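Local coordinates for protein V-type ATP synthase alpha chain (Thermoplasma volcanium, PDB 4O1S) that belongs to the intein family, its compact, mostly beta domain having the Hedgehog/intein fold and sitting within a V-type ATPase subunit A, at residues G73-I81 with S88-K96; D117-S125 with I159-L167. All blocks are in the same frame, centred on the assembly; numbering follows the deposited sequence.

Contact 1: residues G73-I81 with S88-K96; sequences GKSSYLVRI and SVSVTPVHK. With EPE (4-(2-hydroxyethyl)-1-piperazine ethanesulfonic acid), chain C; SO4 (sulfate ion), chain F.
R80 NH1 is held between a protein hydroxyl and an anion: it donates to S90 OG at 3.0 Å and, in a weaker bond, to SO4 O1 at 3.3 Å. S90 OG lies 17° out of the guanidinium plane and SO4 O1 within it, while NH2 donates to SO4 O3 at 3.0 Å. The chain runs extended from CG to NE, passing alongside the serine hydroxyl, and E140 of strand 129-141 takes NE in a salt bridge. Beneath this polar face, R80 and S90 form a non-hydrogen-bonded pair between two hydrogen-bonded ones, V79 with V91 and I81 with V89; the bond from V79 N to V91 O is nearly linear at 178°. On the other face, V79 and I81 line up with V89 and V91, and I81 CD1 reaches V89 CG1 at 4.4 Å. Having CG1 anti to the backbone N (chi1 -174°), V79 presents CG2 to P93 CA at 3.7 Å, while Y77 CB touches P93 CG. V94 N donates to EPE O2S at 3.1 Å. This is an antiparallel beta hairpin running into a type I turn, T92 to H95, whose TPVH sequence matches the TxxH motif of intein block B.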
loop_
_atom_site.group_PDB
_atom_site.type_symbol
_atom_site.label_atom_id
_atom_site.label_comp_id
_atom_site.label_asym_id
_atom_site.label_seq_id
_atom_site.Cartn_x
_atom_site.Cartn_y
_atom_site.Cartn_z
ATOM N N GLY A 73 -12.460 2.698 -3.727
ATOM C CA GLY A 73 -13.245 1.959 -4.696
ATOM C C GLY A 73 -13.847 0.698 -4.116
ATOM O O GLY A 73 -14.062 0.584 -2.905
ATOM N N LYS A 74 -14.122 -0.255 -5.002
ATOM C CA LYS A 74 -14.680 -1.551 -4.616
ATOM C C LYS A 74 -13.856 -2.661 -5.240
ATOM O O LYS A 74 -13.425 -2.563 -6.388
ATOM C CB LYS A 74 -16.140 -1.690 -5.079
ATOM C CG LYS A 74 -17.189 -0.905 -4.238
ATOM C CD LYS A 74 -17.216 -1.375 -2.794
ATOM C CE LYS A 74 -18.621 -1.444 -2.249
ATOM N NZ LYS A 74 -18.553 -1.857 -0.813
ATOM N N SER A 75 -13.625 -3.722 -4.485
ATOM C CA SER A 75 -13.130 -4.942 -5.101
ATOM C C SER A 75 -13.953 -6.125 -4.589
ATOM O O SER A 75 -14.487 -6.100 -3.475
ATOM C CB SER A 75 -11.645 -5.149 -4.834
ATOM O OG SER A 75 -11.234 -6.461 -5.204
ATOM N N SER A 76 -14.073 -7.135 -5.437
ATOM C CA SER A 76 -14.744 -8.371 -5.113
ATOM C C SER A 76 -13.768 -9.304 -4.462
ATOM O O SER A 76 -14.159 -10.333 -3.897
ATOM C CB SER A 76 -15.221 -9.035 -6.404
ATOM O OG SER A 76 -16.387 -8.403 -6.874
ATOM N N TYR A 77 -12.490 -8.968 -4.590
ATOM C CA TYR A 77 -11.446 -9.881 -4.184
ATOM C C TYR A 77 -10.383 -9.171 -3.390
ATOM O O TYR A 77 -10.015 -8.039 -3.694
ATOM C CB TYR A 77 -10.794 -10.538 -5.402
ATOM C CG TYR A 77 -11.757 -11.320 -6.214
ATOM C CD1 TYR A 77 -12.141 -12.587 -5.824
ATOM C CD2 TYR A 77 -12.320 -10.781 -7.355
ATOM C CE1 TYR A 77 -13.053 -13.314 -6.561
ATOM C CE2 TYR A 77 -13.238 -11.496 -8.101
ATOM C CZ TYR A 77 -13.601 -12.764 -7.704
ATOM O OH TYR A 77 -14.520 -13.486 -8.444
ATOM N N LEU A 78 -9.877 -9.866 -2.384
ATOM C CA LEU A 78 -8.725 -9.403 -1.629
ATOM C C LEU A 78 -7.741 -10.576 -1.499
ATOM O O LEU A 78 -8.156 -11.739 -1.318
ATOM C CB LEU A 78 -9.173 -8.946 -0.245
ATOM C CG LEU A 78 -9.058 -7.491 0.195
ATOM C CD1 LEU A 78 -8.818 -6.508 -0.943
ATOM C CD2 LEU A 78 -10.293 -7.115 1.022
ATOM N N VAL A 79 -6.449 -10.272 -1.618
ATOM C CA VAL A 79 -5.387 -11.228 -1.315
ATOM C C VAL A 79 -4.743 -10.848 0.014
ATOM O O VAL A 79 -4.233 -9.735 0.174
ATOM C CB VAL A 79 -4.319 -11.184 -2.392
ATOM C CG1 VAL A 79 -3.285 -12.285 -2.150
ATOM C CG2 VAL A 79 -4.975 -11.288 -3.786
ATOM N N ARG A 80 -4.793 -11.753 0.984
ATOM C CA ARG A 80 -4.259 -11.445 2.309
ATOM C C ARG A 80 -2.967 -12.202 2.444
ATOM O O ARG A 80 -2.918 -13.420 2.257
ATOM C CB ARG A 80 -5.234 -11.855 3.408
ATOM C CG ARG A 80 -6.694 -11.631 3.027
ATOM C CD ARG A 80 -7.498 -11.342 4.250
ATOM N NE ARG A 80 -8.925 -11.106 4.006
ATOM C CZ ARG A 80 -9.518 -9.914 4.121
ATOM N NH1 ARG A 80 -8.794 -8.834 4.441
ATOM N NH2 ARG A 80 -10.836 -9.800 3.912
ATOM N N ILE A 81 -1.912 -11.461 2.735
ATOM C CA ILE A 81 -0.562 -12.005 2.761
ATOM C C ILE A 81 0.043 -11.910 4.148
ATOM O O ILE A 81 -0.009 -10.866 4.812
ATOM C CB ILE A 81 0.343 -11.217 1.822
ATOM C CG1 ILE A 81 -0.249 -11.228 0.417
ATOM C CG2 ILE A 81 1.765 -11.774 1.842
ATOM C CD1 ILE A 81 0.220 -10.090 -0.438
ATOM N N SER A 88 1.945 -8.307 7.403
ATOM C CA SER A 88 0.707 -8.582 6.679
ATOM C C SER A 88 0.150 -7.382 5.917
ATOM O O SER A 88 0.328 -6.219 6.311
ATOM C CB SER A 88 -0.354 -9.134 7.620
ATOM O OG SER A 88 -0.834 -8.105 8.457
ATOM N N VAL A 89 -0.514 -7.684 4.812
ATOM C CA VAL A 89 -1.305 -6.688 4.113
ATOM C C VAL A 89 -2.352 -7.434 3.268
ATOM O O VAL A 89 -2.100 -8.537 2.773
ATOM C CB VAL A 89 -0.411 -5.764 3.276
ATOM C CG1 VAL A 89 0.252 -6.546 2.144
ATOM C CG2 VAL A 89 -1.198 -4.560 2.748
ATOM N N SER A 90 -3.549 -6.873 3.167
ATOM C CA SER A 90 -4.570 -7.427 2.284
ATOM C C SER A 90 -4.674 -6.458 1.119
ATOM O O SER A 90 -4.836 -5.238 1.304
ATOM C CB SER A 90 -5.929 -7.590 2.989
ATOM O OG SER A 90 -5.865 -8.476 4.102
ATOM N N VAL A 91 -4.528 -6.977 -0.089
ATOM C CA VAL A 91 -4.567 -6.107 -1.252
ATOM C C VAL A 91 -5.384 -6.716 -2.372
ATOM O O VAL A 91 -5.785 -7.882 -2.361
ATOM C CB VAL A 91 -3.157 -5.756 -1.784
ATOM C CG1 VAL A 91 -2.328 -5.047 -0.705
ATOM C CG2 VAL A 91 -2.452 -7.019 -2.257
ATOM N N THR A 92 -5.623 -5.869 -3.342
ATOM C CA THR A 92 -6.292 -6.212 -4.563
ATOM C C THR A 92 -5.390 -7.193 -5.337
ATOM O O THR A 92 -4.170 -7.107 -5.244
ATOM C CB THR A 92 -6.465 -4.873 -5.302
ATOM O OG1 THR A 92 -7.845 -4.474 -5.267
ATOM C CG2 THR A 92 -5.933 -4.935 -6.681
ATOM N N PRO A 93 -5.981 -8.149 -6.081
ATOM C CA PRO A 93 -5.185 -9.143 -6.823
ATOM C C PRO A 93 -4.168 -8.558 -7.791
ATOM O O PRO A 93 -3.108 -9.183 -7.944
ATOM C CB PRO A 93 -6.234 -9.935 -7.594
ATOM C CG PRO A 93 -7.426 -9.861 -6.758
ATOM C CD PRO A 93 -7.410 -8.495 -6.078
ATOM N N VAL A 94 -4.472 -7.411 -8.418
ATOM C CA VAL A 94 -3.548 -6.791 -9.382
ATOM C C VAL A 94 -2.453 -5.925 -8.740
ATOM O O VAL A 94 -1.505 -5.525 -9.421
ATOM C CB VAL A 94 -4.266 -5.983 -10.506
ATOM C CG1 VAL A 94 -5.069 -6.890 -11.391
ATOM C CG2 VAL A 94 -5.155 -4.908 -9.941
ATOM N N HIS A 95 -2.587 -5.644 -7.443
ATOM C CA HIS A 95 -1.550 -4.938 -6.697
ATOM C C HIS A 95 -0.246 -5.716 -6.719
ATOM O O HIS A 95 -0.256 -6.950 -6.750
ATOM C CB HIS A 95 -1.975 -4.721 -5.251
ATOM C CG HIS A 95 -1.454 -3.456 -4.666
ATOM N ND1 HIS A 95 -0.217 -2.948 -4.996
ATOM C CD2 HIS A 95 -2.011 -2.568 -3.809
ATOM C CE1 HIS A 95 -0.027 -1.812 -4.352
ATOM N NE2 HIS A 95 -1.100 -1.558 -3.624
ATOM N N LYS A 96 0.873 -4.989 -6.693
ATOM C CA LYS A 96 2.207 -5.595 -6.836
ATOM C C LYS A 96 3.080 -5.506 -5.605
ATOM O O LYS A 96 3.075 -4.498 -4.880
ATOM C CB LYS A 96 2.969 -4.992 -8.015
ATOM C CG LYS A 96 2.481 -5.511 -9.334
ATOM C CD LYS A 96 2.921 -4.649 -10.488
ATOM C CE LYS A 96 2.538 -5.335 -11.791
ATOM N NZ LYS A 96 3.109 -4.656 -12.971
HETATM N N1 EPE C . -10.686 -3.284 -8.491
HETATM C C2 EPE C . -11.491 -3.406 -9.725
HETATM C C3 EPE C . -12.769 -2.574 -9.595
HETATM N N4 EPE C . -12.486 -1.204 -9.188
HETATM C C5 EPE C . -11.496 -0.977 -8.133
HETATM C C6 EPE C . -10.271 -1.893 -8.212
HETATM C C7 EPE C . -13.437 -0.156 -9.533
HETATM C C8 EPE C . -14.844 -0.429 -9.008
HETATM O O8 EPE C . -15.240 0.588 -8.108
HETATM C C9 EPE C . -9.581 -4.264 -8.378
HETATM C C10 EPE C . -9.338 -5.137 -9.621
HETATM S S EPE C . -8.859 -6.864 -9.235
HETATM O O1S EPE C . -8.976 -7.721 -10.417
HETATM O O2S EPE C . -7.468 -6.907 -8.769
HETATM O O3S EPE C . -9.757 -7.360 -8.183
HETATM S S SO4 F . -12.057 -6.135 5.178
HETATM O O1 SO4 F . -10.587 -6.160 5.244
HETATM O O2 SO4 F . -12.520 -5.080 4.268
HETATM O O3 SO4 F . -12.541 -7.436 4.703
HETATM O O4 SO4 F . -12.625 -5.869 6.504
#

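Contact 2: residues D117-S125 with I159-L167; sequences DMIAAVAES and IGGEGLLVL
V122 splits its side chain between two sets of partners, CB and CG1 facing L164 and CG2 facing V166 and I159, where strand 118-122 crosses the end of the turn 161-164 and the start of strand 165-167. Its CB lies 4.0 Å from L164 CB. CG1, anti to the backbone N (chi1 172°), lies 4.2 Å from L164 CD1, beside the leucine's end. That torsion sends the other branch down to the deeper residues, where CG2 touches both V166 CG2 at 3.7 Å and I159 CD1 at 3.8 Å. All three partners are crossed at about a right angle, so one small branched group joins the tight turn to the two strands on either side of it. The backbone supplies the polar part: V122 N donates to L164 O at 2.8 Å and V166 N to A120 O at 3.1 Å, two bonds flanking the single bridge of A121 with L165. With the strands 118-122 and 165-167 at 107° to each other, the pairing goes no further. Farther along, I119 CD1 meets L165 CD2 at 3.6 Å, the two side chains crossing obliquely. Water 2 donates to V122 O at 2.7 Å and only weakly to G163 O, a carbonyl that also takes a hydrogen bond from R87 NE. The turn is of type II, and G163 in it has a positive phi. Strand 118-122 pairs with strand 129-141, and M118 and A120 also bond through their backbones to L100 and F98 of strand 96-101; the F98 side chain touches both A120 and V166, while Y57 of strand 43-58 packs on V122 and I159.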
loop_
_atom_site.group_PDB
_atom_site.type_symbol
_atom_site.label_atom_id
_atom_site.label_comp_id
_atom_site.label_asym_id
_atom_site.label_seq_id
_atom_site.Cartn_x
_atom_site.Cartn_y
_atom_site.Cartn_z
ATOM N N ASP A 117 7.867 -17.158 -1.426
ATOM C CA ASP A 117 8.393 -15.886 -1.932
ATOM C C ASP A 117 8.876 -14.899 -0.856
ATOM O O ASP A 117 8.265 -14.765 0.204
ATOM C CB ASP A 117 7.371 -15.210 -2.856
ATOM C CG ASP A 117 7.180 -15.972 -4.160
ATOM O OD1 ASP A 117 7.961 -16.932 -4.381
ATOM O OD2 ASP A 117 6.279 -15.608 -4.963
ATOM N N MET A 118 9.982 -14.209 -1.138
ATOM C CA MET A 118 10.537 -13.221 -0.207
ATOM C C MET A 118 10.139 -11.819 -0.627
ATOM O O MET A 118 10.578 -11.321 -1.675
ATOM C CB MET A 118 12.061 -13.347 -0.120
ATOM C CG MET A 118 12.483 -14.650 0.512
ATOM S SD MET A 118 14.244 -14.972 0.443
ATOM C CE MET A 118 14.756 -14.230 1.981
ATOM N N ILE A 119 9.292 -11.177 0.171
ATOM C CA ILE A 119 8.805 -9.880 -0.252
ATOM C C ILE A 119 9.507 -8.757 0.475
ATOM O O ILE A 119 9.997 -8.934 1.584
ATOM C CB ILE A 119 7.268 -9.756 -0.171
ATOM C CG1 ILE A 119 6.771 -9.832 1.264
ATOM C CG2 ILE A 119 6.608 -10.840 -1.002
ATOM C CD1 ILE A 119 5.265 -9.525 1.348
ATOM N N ALA A 120 9.566 -7.614 -0.189
ATOM C CA ALA A 120 10.266 -6.444 0.306
ATOM C C ALA A 120 9.511 -5.765 1.453
ATOM O O ALA A 120 8.322 -5.443 1.347
ATOM C CB ALA A 120 10.501 -5.462 -0.843
ATOM N N ALA A 121 10.226 -5.562 2.550
ATOM C CA ALA A 121 9.709 -4.869 3.703
ATOM C C ALA A 121 10.781 -3.885 4.130
ATOM O O ALA A 121 11.910 -3.961 3.663
ATOM C CB ALA A 121 9.442 -5.846 4.805
ATOM N N VAL A 122 10.438 -2.966 5.023
ATOM C CA VAL A 122 11.413 -2.028 5.544
ATOM C C VAL A 122 11.609 -2.207 7.054
ATOM O O VAL A 122 10.640 -2.217 7.813
ATOM C CB VAL A 122 10.957 -0.622 5.254
ATOM C CG1 VAL A 122 11.846 0.378 5.945
ATOM C CG2 VAL A 122 10.969 -0.410 3.777
ATOM N N ALA A 123 12.860 -2.358 7.487
ATOM C CA ALA A 123 13.169 -2.504 8.910
ATOM C C ALA A 123 12.890 -1.221 9.731
ATOM O O ALA A 123 13.148 -0.097 9.272
ATOM C CB ALA A 123 14.618 -2.925 9.070
ATOM N N GLU A 124 12.385 -1.394 10.952
ATOM C CA GLU A 124 12.082 -0.255 11.828
ATOM C C GLU A 124 13.347 0.451 12.294
ATOM O O GLU A 124 13.379 1.671 12.442
ATOM C CB GLU A 124 11.303 -0.729 13.054
ATOM C CG GLU A 124 10.302 -1.833 12.752
ATOM C CD GLU A 124 8.939 -1.582 13.389
ATOM O OE1 GLU A 124 8.886 -0.875 14.426
ATOM O OE2 GLU A 124 7.925 -2.086 12.847
ATOM N N SER A 125 14.387 -0.345 12.532
ATOM C CA SER A 125 15.655 0.138 13.060
ATOM C C SER A 125 16.263 1.271 12.225
ATOM O O SER A 125 16.354 2.406 12.701
ATOM C CB SER A 125 16.633 -1.035 13.185
ATOM O OG SER A 125 17.962 -0.589 13.419
ATOM N N ILE A 159 4.955 2.529 1.577
ATOM C CA ILE A 159 5.116 1.720 2.788
ATOM C C ILE A 159 3.780 1.628 3.489
ATOM O O ILE A 159 3.183 2.653 3.868
ATOM C CB ILE A 159 6.070 2.348 3.857
ATOM C CG1 ILE A 159 7.396 2.868 3.275
ATOM C CG2 ILE A 159 6.272 1.372 5.047
ATOM C CD1 ILE A 159 8.209 1.859 2.569
ATOM N N GLY A 160 3.320 0.406 3.699
ATOM C CA GLY A 160 2.070 0.215 4.400
ATOM C C GLY A 160 1.907 -1.209 4.882
ATOM O O GLY A 160 2.752 -2.075 4.631
ATOM N N GLY A 161 0.807 -1.457 5.579
ATOM C CA GLY A 161 0.583 -2.768 6.144
ATOM C C GLY A 161 1.289 -2.948 7.472
ATOM O O GLY A 161 2.088 -2.116 7.916
ATOM N N GLU A 162 0.967 -4.048 8.125
ATOM C CA GLU A 162 1.667 -4.433 9.324
ATOM C C GLU A 162 3.107 -4.823 8.986
ATOM O O GLU A 162 3.333 -5.849 8.351
ATOM C CB GLU A 162 0.947 -5.624 9.942
ATOM C CG GLU A 162 -0.276 -5.233 10.710
ATOM C CD GLU A 162 0.102 -4.568 12.007
ATOM O OE1 GLU A 162 1.221 -4.856 12.517
ATOM O OE2 GLU A 162 -0.709 -3.751 12.498
ATOM N N GLY A 163 4.082 -4.016 9.393
ATOM C CA GLY A 163 5.472 -4.425 9.258
ATOM C C GLY A 163 6.159 -3.769 8.080
ATOM O O GLY A 163 7.136 -4.297 7.552
ATOM N N LEU A 164 5.628 -2.619 7.669
ATOM C CA LEU A 164 6.245 -1.784 6.651
ATOM C C LEU A 164 6.539 -2.540 5.356
ATOM O O LEU A 164 7.683 -2.567 4.873
ATOM C CB LEU A 164 7.530 -1.144 7.184
ATOM C CG LEU A 164 7.521 -0.531 8.582
ATOM C CD1 LEU A 164 8.862 0.072 8.860
ATOM C CD2 LEU A 164 6.482 0.531 8.725
ATOM N N LEU A 165 5.512 -3.163 4.796
ATOM C CA LEU A 165 5.663 -3.760 3.480
ATOM C C LEU A 165 5.735 -2.660 2.420
ATOM O O LEU A 165 5.253 -1.516 2.621
ATOM C CB LEU A 165 4.518 -4.716 3.189
ATOM C CG LEU A 165 4.448 -5.885 4.169
ATOM C CD1 LEU A 165 3.058 -6.514 4.162
ATOM C CD2 LEU A 165 5.512 -6.930 3.824
ATOM N N VAL A 166 6.362 -3.012 1.299
ATOM C CA VAL A 166 6.632 -2.057 0.254
ATOM C C VAL A 166 5.736 -2.401 -0.909
ATOM O O VAL A 166 5.836 -3.504 -1.487
ATOM C CB VAL A 166 8.119 -2.098 -0.192
ATOM C CG1 VAL A 166 8.382 -1.022 -1.266
ATOM C CG2 VAL A 166 9.050 -1.926 1.013
ATOM N N LEU A 167 4.869 -1.454 -1.264
ATOM C CA LEU A 167 3.807 -1.737 -2.222
ATOM C C LEU A 167 3.985 -0.926 -3.479
ATOM O O LEU A 167 4.091 0.301 -3.430
ATOM C CB LEU A 167 2.448 -1.487 -1.579
ATOM C CG LEU A 167 2.311 -2.370 -0.333
ATOM C CD1 LEU A 167 1.246 -1.935 0.652
ATOM C CD2 LEU A 167 2.053 -3.781 -0.794
HETATM O O HOH W 1 7.146 -5.998 -1.380
HETATM O O HOH W 2 9.521 -3.696 9.724
#

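Contact 1 and contact 2 have centres 16 Å apart, yet they touch through segments 88-96 and 159-167. S88 N lies 3.0 Å from E162 O, probably a hydrogen bond, and V89 CG1 packs on L165 CD1 at 3.5 Å. Strands 88-91 and 118-122 are the two outer strands of one four-stranded sheet, whose inner strands are 77-83 and 129-141. L165 packs by CD1 on V89 of contact 1, while its other methyl serves contact 2. Near the turn of contact 1, H95 CE1 meets L167 CB at 3.7 Å. Bound groups lie by both, all probably from the crystallisation liquor: EPE and a sulfate at contact 1, and a sulfate about 4 Å from the V166 side chain at contact 2.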